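Local coordinates for protein carboxypeptidase 1 (Deinococcus radiodurans str. R1, PDB 5GIV) that probably releases amino acids one after another from the C-terminus of peptides with broad specificity, as a zinc-dependent metallocarboxypeptidase of the M32 family, at residues A28-D33 with R48-L53; T198-R203 with E326-V331; G425-A430 with G487-Y492. All blocks are in the same frame, centred on the assembly; numbering follows the deposited sequence.

Interaction 1: A28-D33 with R48-L53; sequences ALLGWD and RQQSLL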
loop_
_atom_site.group_PDB
_atom_site.type_symbol
_atom_site.label_atom_id
_atom_site.label_comp_id
_atom_site.label_asym_id
_atom_site.label_seq_id
_atom_site.Cartn_x
_atom_site.Cartn_y
_atom_site.Cartn_z
ATOM N N ALA A 28 -3.921 5.311 7.716
ATOM C CA ALA A 28 -3.006 6.029 6.836
ATOM C C ALA A 28 -2.630 5.187 5.628
ATOM O O ALA A 28 -2.512 5.707 4.511
ATOM C CB ALA A 28 -1.759 6.453 7.622
ATOM N N LEU A 29 -2.440 3.882 5.830
ATOM C CA LEU A 29 -2.129 3.001 4.710
ATOM C C LEU A 29 -3.272 2.969 3.709
ATOM O O LEU A 29 -3.045 2.978 2.499
ATOM C CB LEU A 29 -1.824 1.587 5.209
ATOM C CG LEU A 29 -1.632 0.535 4.112
ATOM C CD1 LEU A 29 -0.493 0.930 3.184
ATOM C CD2 LEU A 29 -1.387 -0.840 4.727
ATOM N N LEU A 30 -4.506 2.910 4.197
ATOM C CA LEU A 30 -5.649 2.918 3.292
ATOM C C LEU A 30 -5.686 4.200 2.477
ATOM O O LEU A 30 -6.010 4.176 1.287
ATOM C CB LEU A 30 -6.940 2.749 4.085
ATOM C CG LEU A 30 -7.230 1.347 4.597
ATOM C CD1 LEU A 30 -8.300 1.429 5.691
ATOM C CD2 LEU A 30 -7.671 0.434 3.450
ATOM N N GLY A 31 -5.367 5.334 3.107
ATOM C CA GLY A 31 -5.344 6.593 2.380
ATOM C C GLY A 31 -4.131 6.738 1.479
ATOM O O GLY A 31 -4.236 7.248 0.356
ATOM N N TRP A 32 -2.964 6.297 1.952
ATOM C CA TRP A 32 -1.771 6.375 1.115
ATOM C C TRP A 32 -1.945 5.553 -0.153
ATOM O O TRP A 32 -1.644 6.022 -1.257
ATOM C CB TRP A 32 -0.541 5.911 1.895
ATOM C CG TRP A 32 0.683 5.742 1.032
ATOM C CD1 TRP A 32 1.621 6.689 0.735
ATOM C CD2 TRP A 32 1.096 4.545 0.364
ATOM N NE1 TRP A 32 2.601 6.152 -0.071
ATOM C CE2 TRP A 32 2.299 4.836 -0.313
ATOM C CE3 TRP A 32 0.566 3.250 0.278
ATOM C CZ2 TRP A 32 2.974 3.887 -1.077
ATOM C CZ3 TRP A 32 1.239 2.306 -0.478
ATOM C CH2 TRP A 32 2.432 2.628 -1.146
ATOM N N ASP A 33 -2.438 4.319 -0.013
ATOM C CA ASP A 33 -2.662 3.479 -1.182
ATOM C C ASP A 33 -3.743 4.061 -2.083
ATOM O O ASP A 33 -3.649 3.967 -3.314
ATOM C CB ASP A 33 -3.024 2.058 -0.729
ATOM C CG ASP A 33 -3.376 1.137 -1.893
ATOM O OD1 ASP A 33 -2.447 0.650 -2.586
ATOM O OD2 ASP A 33 -4.589 0.913 -2.107
ATOM N N ARG A 48 -15.633 2.537 1.749
ATOM C CA ARG A 48 -16.342 1.811 2.792
ATOM C C ARG A 48 -15.355 1.192 3.772
ATOM O O ARG A 48 -15.606 1.168 4.985
ATOM C CB ARG A 48 -17.253 0.751 2.163
ATOM C CG ARG A 48 -18.246 0.088 3.113
ATOM C CD ARG A 48 -19.085 -0.937 2.358
ATOM N NE ARG A 48 -18.225 -1.939 1.738
ATOM C CZ ARG A 48 -17.923 -1.983 0.446
ATOM N NH1 ARG A 48 -18.436 -1.096 -0.390
ATOM N NH2 ARG A 48 -17.107 -2.919 -0.012
ATOM N N GLN A 49 -14.237 0.664 3.263
ATOM C CA GLN A 49 -13.185 0.164 4.144
ATOM C C GLN A 49 -12.689 1.260 5.081
ATOM O O GLN A 49 -12.545 1.043 6.290
ATOM C CB GLN A 49 -12.024 -0.397 3.321
ATOM C CG GLN A 49 -12.344 -1.654 2.525
ATOM C CD GLN A 49 -11.249 -1.988 1.522
ATOM O OE1 GLN A 49 -10.328 -1.198 1.306
ATOM N NE2 GLN A 49 -11.351 -3.160 0.898
ATOM N N GLN A 50 -12.440 2.455 4.539
ATOM C CA GLN A 50 -11.956 3.549 5.375
ATOM C C GLN A 50 -13.005 3.935 6.404
ATOM O O GLN A 50 -12.680 4.199 7.570
ATOM C CB GLN A 50 -11.571 4.754 4.513
ATOM C CG GLN A 50 -10.347 4.506 3.640
ATOM C CD GLN A 50 -10.083 5.619 2.662
ATOM O OE1 GLN A 50 -10.785 5.764 1.657
ATOM N NE2 GLN A 50 -9.062 6.419 2.944
ATOM N N SER A 51 -14.272 3.947 5.989
ATOM C CA SER A 51 -15.346 4.266 6.915
ATOM C C SER A 51 -15.418 3.236 8.033
ATOM O O SER A 51 -15.609 3.588 9.207
ATOM C CB SER A 51 -16.664 4.332 6.143
ATOM O OG SER A 51 -17.774 4.467 7.009
ATOM N N LEU A 52 -15.250 1.957 7.689
ATOM C CA LEU A 52 -15.247 0.909 8.705
ATOM C C LEU A 52 -14.135 1.142 9.725
ATOM O O LEU A 52 -14.359 1.060 10.937
ATOM C CB LEU A 52 -15.111 -0.462 8.035
ATOM C CG LEU A 52 -14.983 -1.690 8.937
ATOM C CD1 LEU A 52 -16.250 -1.895 9.754
ATOM C CD2 LEU A 52 -14.644 -2.939 8.127
ATOM N N LEU A 53 -12.930 1.464 9.252
ATOM C CA LEU A 53 -11.823 1.657 10.181
ATOM C C LEU A 53 -11.989 2.938 10.988
ATOM O O LEU A 53 -11.659 2.973 12.180
ATOM C CB LEU A 53 -10.494 1.675 9.436
ATOM C CG LEU A 53 -9.691 0.374 9.442
ATOM C CD1 LEU A 53 -8.244 0.678 9.063
ATOM C CD2 LEU A 53 -9.776 -0.345 10.794
#
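Leu-30 and Gln-50 both set CG anti to their own carbonyl carbon (chi1 -75° and -68°), and from opposite helices this sends the two side chains in between the segments. The helices stand well apart: their axes come no closer than 10.2 Å and run nearly antiparallel, 160° between their directions. With no hydrogen bond from segment to segment, side chains span the separation, and Leu-30 carries most of it. Its CB lies alongside the stem of Gln-50, 3.9 Å from CG. Further out its two methyls part company: CD1 meets CD1 of Leu-53 methyl to methyl at 3.5 Å, while CD2 lies 3.8 Å from OE1 of Gln-49, whose chain crosses the leucine at about a right angle. One branch is thus in apolar company and the other beside an amide oxygen. Gln-50 runs on extended beyond CG and brings its amide NE2 to within 3.8 Å of Gly-31 CA. With no side chain at Gly-31, NE2 packs on bare backbone, a van der Waals contact and not a hydrogen bond.

The amide of Gln-49 is held from outside the pair, since OE1 accepts from NE of Arg-46 and NE2 donates to the carbonyl oxygen of Leu-241 in the second subunit. Arg-46 also salt-bridges Asp-33 OD2, so one guanidinium ties helix 43-62 back to helix 8-36. This is an antiparallel helical hairpin: Leu-53 reaches along helix 8-36 to Phe-23 and Ile-26, Ala-28, Leu-29 and Trp-32 of that helix lean on strand 238-242, and Leu-30 packs against Leu-29 of the second subunit, which places the hairpin at the dimer interface.

Interaction 2: T198-R203 with E326-V331; sequences TDFLGR and EQLAGV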
loop_
_atom_site.group_PDB
_atom_site.type_symbol
_atom_site.label_atom_id
_atom_site.label_comp_id
_atom_site.label_asym_id
_atom_site.label_seq_id
_atom_site.Cartn_x
_atom_site.Cartn_y
_atom_site.Cartn_z
ATOM N N THR A 198 15.537 32.306 -16.719
ATOM C CA THR A 198 14.890 31.058 -16.326
ATOM C C THR A 198 14.671 30.080 -17.474
ATOM O O THR A 198 14.301 28.930 -17.207
ATOM C CB THR A 198 13.524 31.327 -15.658
ATOM O OG1 THR A 198 12.677 32.030 -16.571
ATOM C CG2 THR A 198 13.665 32.140 -14.371
ATOM N N ASP A 199 14.907 30.477 -18.727
ATOM C CA ASP A 199 14.496 29.649 -19.861
ATOM C C ASP A 199 15.162 28.278 -19.863
ATOM O O ASP A 199 14.597 27.323 -20.403
ATOM C CB ASP A 199 14.810 30.365 -21.175
ATOM C CG ASP A 199 16.310 30.572 -21.376
ATOM O OD1 ASP A 199 16.994 29.613 -21.788
ATOM O OD2 ASP A 199 16.801 31.691 -21.114
ATOM N N PHE A 200 16.359 28.147 -19.282
ATOM C CA PHE A 200 17.024 26.848 -19.303
ATOM C C PHE A 200 16.258 25.808 -18.501
ATOM O O PHE A 200 16.475 24.607 -18.699
ATOM C CB PHE A 200 18.465 26.958 -18.786
ATOM C CG PHE A 200 18.574 27.586 -17.438
ATOM C CD1 PHE A 200 18.470 26.817 -16.292
ATOM C CD2 PHE A 200 18.779 28.946 -17.315
ATOM C CE1 PHE A 200 18.552 27.394 -15.052
ATOM C CE2 PHE A 200 18.871 29.528 -16.086
ATOM C CZ PHE A 200 18.757 28.756 -14.946
ATOM N N LEU A 201 15.380 26.237 -17.591
ATOM C CA LEU A 201 14.530 25.298 -16.863
ATOM C C LEU A 201 13.476 24.648 -17.750
ATOM O O LEU A 201 12.875 23.652 -17.336
ATOM C CB LEU A 201 13.855 26.006 -15.688
ATOM C CG LEU A 201 14.833 26.566 -14.643
ATOM C CD1 LEU A 201 14.103 27.407 -13.591
ATOM C CD2 LEU A 201 15.642 25.449 -14.002
ATOM N N GLY A 202 13.248 25.164 -18.952
ATOM C CA GLY A 202 12.263 24.605 -19.854
ATOM C C GLY A 202 12.821 23.707 -20.938
ATOM O O GLY A 202 12.092 23.370 -21.880
ATOM N N ARG A 203 14.080 23.286 -20.826
ATOM C CA ARG A 203 14.735 22.550 -21.900
ATOM C C ARG A 203 14.416 21.061 -21.890
ATOM O O ARG A 203 14.847 20.351 -22.807
ATOM C CB ARG A 203 16.254 22.760 -21.828
ATOM C CG ARG A 203 16.686 24.168 -22.153
ATOM C CD ARG A 203 18.172 24.428 -21.917
ATOM N NE ARG A 203 18.593 25.621 -22.649
ATOM C CZ ARG A 203 19.817 26.149 -22.611
ATOM N NH1 ARG A 203 20.763 25.604 -21.859
ATOM N NH2 ARG A 203 20.099 27.230 -23.335
ATOM N N GLU A 326 23.310 18.923 -21.072
ATOM C CA GLU A 326 22.905 19.808 -22.155
ATOM C C GLU A 326 21.951 20.885 -21.650
ATOM O O GLU A 326 22.005 22.032 -22.112
ATOM C CB GLU A 326 22.284 19.015 -23.306
ATOM C CG GLU A 326 21.858 19.901 -24.472
ATOM C CD GLU A 326 21.261 19.121 -25.634
ATOM O OE1 GLU A 326 20.133 19.452 -26.059
ATOM O OE2 GLU A 326 21.915 18.173 -26.125
ATOM N N GLN A 327 21.075 20.542 -20.696
ATOM C CA GLN A 327 20.111 21.522 -20.205
ATOM C C GLN A 327 20.804 22.670 -19.483
ATOM O O GLN A 327 20.364 23.822 -19.574
ATOM C CB GLN A 327 19.074 20.861 -19.288
ATOM C CG GLN A 327 18.188 19.797 -19.963
ATOM C CD GLN A 327 18.730 18.373 -19.861
ATOM O OE1 GLN A 327 19.936 18.149 -19.805
ATOM N NE2 GLN A 327 17.829 17.408 -19.837
ATOM N N LEU A 328 21.896 22.392 -18.775
ATOM C CA LEU A 328 22.596 23.444 -18.048
ATOM C C LEU A 328 23.765 24.030 -18.825
ATOM O O LEU A 328 24.508 24.845 -18.273
ATOM C CB LEU A 328 23.085 22.927 -16.695
ATOM C CG LEU A 328 22.031 22.921 -15.594
ATOM C CD1 LEU A 328 21.520 24.333 -15.380
ATOM C CD2 LEU A 328 20.888 21.988 -15.952
ATOM N N ALA A 329 23.931 23.659 -20.094
ATOM C CA ALA A 329 24.986 24.247 -20.910
ATOM C C ALA A 329 24.790 25.751 -21.031
ATOM O O ALA A 329 23.702 26.224 -21.367
ATOM C CB ALA A 329 25.003 23.604 -22.297
ATOM N N GLY A 330 25.847 26.505 -20.746
ATOM C CA GLY A 330 25.761 27.951 -20.780
ATOM C C GLY A 330 25.083 28.567 -19.584
ATOM O O GLY A 330 24.742 29.758 -19.623
ATOM N N VAL A 331 24.890 27.801 -18.517
ATOM C CA VAL A 331 24.230 28.273 -17.310
ATOM C C VAL A 331 25.220 28.138 -16.172
ATOM O O VAL A 331 25.834 27.078 -16.003
ATOM C CB VAL A 331 22.944 27.475 -17.011
ATOM C CG1 VAL A 331 22.199 28.088 -15.829
ATOM C CG2 VAL A 331 22.060 27.393 -18.265
HETATM O O HOH W 1 22.496 28.746 -21.992
#
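Arg-203 leans across to the loop of Gln-327 to Val-331. Its CB touches CG of Gln-327 at 4.0 Å. The chain then runs extended to NE: CD passes 3.3 Å from the Gln-327 carbonyl O, and NE and CZ pass it farther off without bonding. At the tip, NH1 takes two carbonyls at once. Its bond to Ala-329 O, 3.0 Å long, is fairly straight (159° at the hydrogen), lies in the guanidinium plane and uses a lone pair of the oxygen. The other, to Gln-327 O at 2.9 Å, comes from well above that carbonyl's plane, 53° out of it. NH2 reaches the same Ala-329 O through a water, 3.1 Å from the nitrogen, so that oxygen is gripped both directly and by way of the solvent. The carbonyls face the arginine from two overlapping turns, a type I turn from Glu-326 to Ala-329 and a type II turn from Leu-328 to Val-331.

Beneath the guanidinium, where CB of Phe-200 sits over one face, toward its rim, the contact turns apolar. A chi1 of 54° wedges CG of Phe-200 between its backbone N and carbonyl carbon and swings the ring under Val-331, whose CG1 stands 3.5 Å above the ring centroid in a CH-pi contact while CG2 presses on CG. An alanine at Phe-200 would remove the ring and is likely to open a gap under Val-331 and beside Leu-328 CD1. NE2 of Gln-327 is bonded to Gly-204 O. The loop after helix 169-193 thereby docks onto the one joining helices 310-323 and 333-339: Phe-200 rests on Met-336 and Ala-339, Leu-328 on Phe-317 and Trp-320, and Leu-201 reaches the start of helix 257-275.

Interaction 3: G425-A430 with G487-Y492; sequences GNVLSA and GPYLKY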
loop_
_atom_site.group_PDB
_atom_site.type_symbol
_atom_site.label_atom_id
_atom_site.label_comp_id
_atom_site.label_asym_id
_atom_site.label_seq_id
_atom_site.Cartn_x
_atom_site.Cartn_y
_atom_site.Cartn_z
ATOM N N GLY A 425 3.846 28.431 9.583
ATOM C CA GLY A 425 5.024 27.644 9.258
ATOM C C GLY A 425 6.101 28.470 8.581
ATOM O O GLY A 425 7.289 28.314 8.866
ATOM N N ASN A 426 5.701 29.362 7.676
ATOM C CA ASN A 426 6.680 30.225 7.026
ATOM C C ASN A 426 7.425 31.068 8.059
ATOM O O ASN A 426 8.656 31.207 8.004
ATOM C CB ASN A 426 5.996 31.130 6.001
ATOM C CG ASN A 426 5.717 30.430 4.690
ATOM O OD1 ASN A 426 6.430 29.502 4.294
ATOM N ND2 ASN A 426 4.694 30.904 3.983
ATOM N N VAL A 427 6.683 31.662 8.998
ATOM C CA VAL A 427 7.308 32.494 10.019
ATOM C C VAL A 427 8.271 31.661 10.857
ATOM O O VAL A 427 9.455 31.996 11.004
ATOM C CB VAL A 427 6.230 33.158 10.894
ATOM C CG1 VAL A 427 6.863 33.951 12.013
ATOM C CG2 VAL A 427 5.324 34.043 10.049
ATOM N N LEU A 428 7.784 30.535 11.385
ATOM C CA LEU A 428 8.585 29.738 12.305
ATOM C C LEU A 428 9.806 29.124 11.632
ATOM O O LEU A 428 10.809 28.863 12.305
ATOM C CB LEU A 428 7.717 28.651 12.935
ATOM C CG LEU A 428 6.721 29.118 13.994
ATOM C CD1 LEU A 428 5.913 27.949 14.522
ATOM C CD2 LEU A 428 7.452 29.816 15.140
ATOM N N SER A 429 9.760 28.910 10.315
ATOM C CA SER A 429 10.894 28.290 9.631
ATOM C C SER A 429 12.173 29.098 9.837
ATOM O O SER A 429 13.226 28.536 10.161
ATOM C CB SER A 429 10.592 28.122 8.137
ATOM O OG SER A 429 10.513 29.365 7.464
ATOM N N ALA A 430 12.099 30.421 9.652
ATOM C CA ALA A 430 13.273 31.272 9.856
ATOM C C ALA A 430 13.630 31.413 11.333
ATOM O O ALA A 430 14.813 31.540 11.673
ATOM C CB ALA A 430 13.046 32.651 9.239
ATOM N N GLY A 487 10.025 38.544 13.222
ATOM C CA GLY A 487 11.278 39.240 13.089
ATOM C C GLY A 487 12.273 38.479 12.245
ATOM O O GLY A 487 12.700 38.940 11.185
ATOM N N PRO A 488 12.672 37.292 12.710
ATOM C CA PRO A 488 13.673 36.522 11.951
ATOM C C PRO A 488 13.233 36.247 10.525
ATOM O O PRO A 488 14.059 36.267 9.601
ATOM C CB PRO A 488 13.822 35.234 12.778
ATOM C CG PRO A 488 13.360 35.618 14.162
ATOM C CD PRO A 488 12.268 36.618 13.955
ATOM N N TYR A 489 11.934 36.006 10.334
ATOM C CA TYR A 489 11.387 35.757 9.005
ATOM C C TYR A 489 11.554 36.966 8.096
ATOM O O TYR A 489 12.042 36.841 6.969
ATOM C CB TYR A 489 9.914 35.361 9.134
ATOM C CG TYR A 489 9.188 35.056 7.840
ATOM C CD1 TYR A 489 9.652 34.073 6.969
ATOM C CD2 TYR A 489 7.985 35.692 7.531
ATOM C CE1 TYR A 489 8.970 33.775 5.799
ATOM C CE2 TYR A 489 7.294 35.398 6.368
ATOM C CZ TYR A 489 7.788 34.435 5.507
ATOM O OH TYR A 489 7.102 34.131 4.359
ATOM N N LEU A 490 11.154 38.151 8.566
ATOM C CA LEU A 490 11.251 39.335 7.719
ATOM C C LEU A 490 12.700 39.721 7.476
ATOM O O LEU A 490 13.052 40.179 6.383
ATOM C CB LEU A 490 10.478 40.498 8.335
ATOM C CG LEU A 490 8.971 40.258 8.474
ATOM C CD1 LEU A 490 8.287 41.460 9.103
ATOM C CD2 LEU A 490 8.333 39.892 7.117
ATOM N N LYS A 491 13.562 39.528 8.472
ATOM C CA LYS A 491 14.975 39.817 8.266
ATOM C C LYS A 491 15.568 38.913 7.194
ATOM O O LYS A 491 16.334 39.371 6.338
ATOM C CB LYS A 491 15.749 39.637 9.569
ATOM C CG LYS A 491 17.223 39.927 9.389
ATOM C CD LYS A 491 18.035 39.701 10.650
ATOM C CE LYS A 491 19.519 39.880 10.321
ATOM N NZ LYS A 491 20.447 39.432 11.409
ATOM N N TYR A 492 15.199 37.628 7.211
ATOM C CA TYR A 492 15.726 36.675 6.242
ATOM C C TYR A 492 15.319 37.044 4.820
ATOM O O TYR A 492 16.150 37.037 3.908
ATOM C CB TYR A 492 15.262 35.257 6.600
ATOM C CG TYR A 492 15.107 34.332 5.407
ATOM C CD1 TYR A 492 16.217 33.893 4.702
ATOM C CD2 TYR A 492 13.853 33.882 5.007
ATOM C CE1 TYR A 492 16.093 33.054 3.628
ATOM C CE2 TYR A 492 13.714 33.034 3.924
ATOM C CZ TYR A 492 14.841 32.625 3.235
ATOM O OH TYR A 492 14.731 31.792 2.146
HETATM O O HOH W 2 10.457 34.552 12.260
#
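Ala-430 is the small bump here. Its methyl drops into a shallow hollow on the first turns of helix 487-501, lined by Pro-488, Tyr-489 and Tyr-492, and comes to 3.5 Å from Tyr-489 CA. So small a side chain allows the axes to come within 7.5 Å where the helices cross at 82°. Tyr-489 is the larger bump. With CG anti to its backbone N (chi1 -180°), it lays its ring over the backbone of helix 420-439: Val-427 CA (a CH-pi contact) and Asn-426 C lie beneath one face, CD1 meets Asn-426 O at 3.2 Å, and Val-427 CG2 closes in at CD2. Asn-426 O also accepts from Ser-429 OG. The hydroxyl end reaches Asn-426 CB. A water fills the corner, donating to Val-427 O at 3.0 Å and accepting from Tyr-489 N.

No direct hydrogen bond joins the segments, so the fit depends on shape. Asn-358 holds the ends of Asn-426 and Tyr-489: its OD1 accepts from Asn-426 ND2 and its ND2 bonds Tyr-489 OH. About 5 Å from the side chain of zinc ligand Glu-296, this probably fixes the Asn-426 amide's rotation and the tyrosine hydroxyl's place.

Overall arrangement
Interaction 3 lies nearest the catalytic metal: the side chain of Asn-426 is about 9 Å from the zinc ion, which His-266, His-270 and Glu-296 bind, and about 7 Å from that of His-266. Interactions 1 and 2 lie away from this site. Interaction 1 is on the opposite side of the chain's centre from interaction 3, their centres about 37 Å apart, and faces the second subunit. Interaction 2 joins two loops some 31 Å from the chain centre, and no other chain of the assembly touches it. None touches another; the nearest atoms of interactions 2 and 3 are about 16 Å apart. Helix 257-275, which bears both zinc-binding histidines, meets interaction 2 through Leu-201.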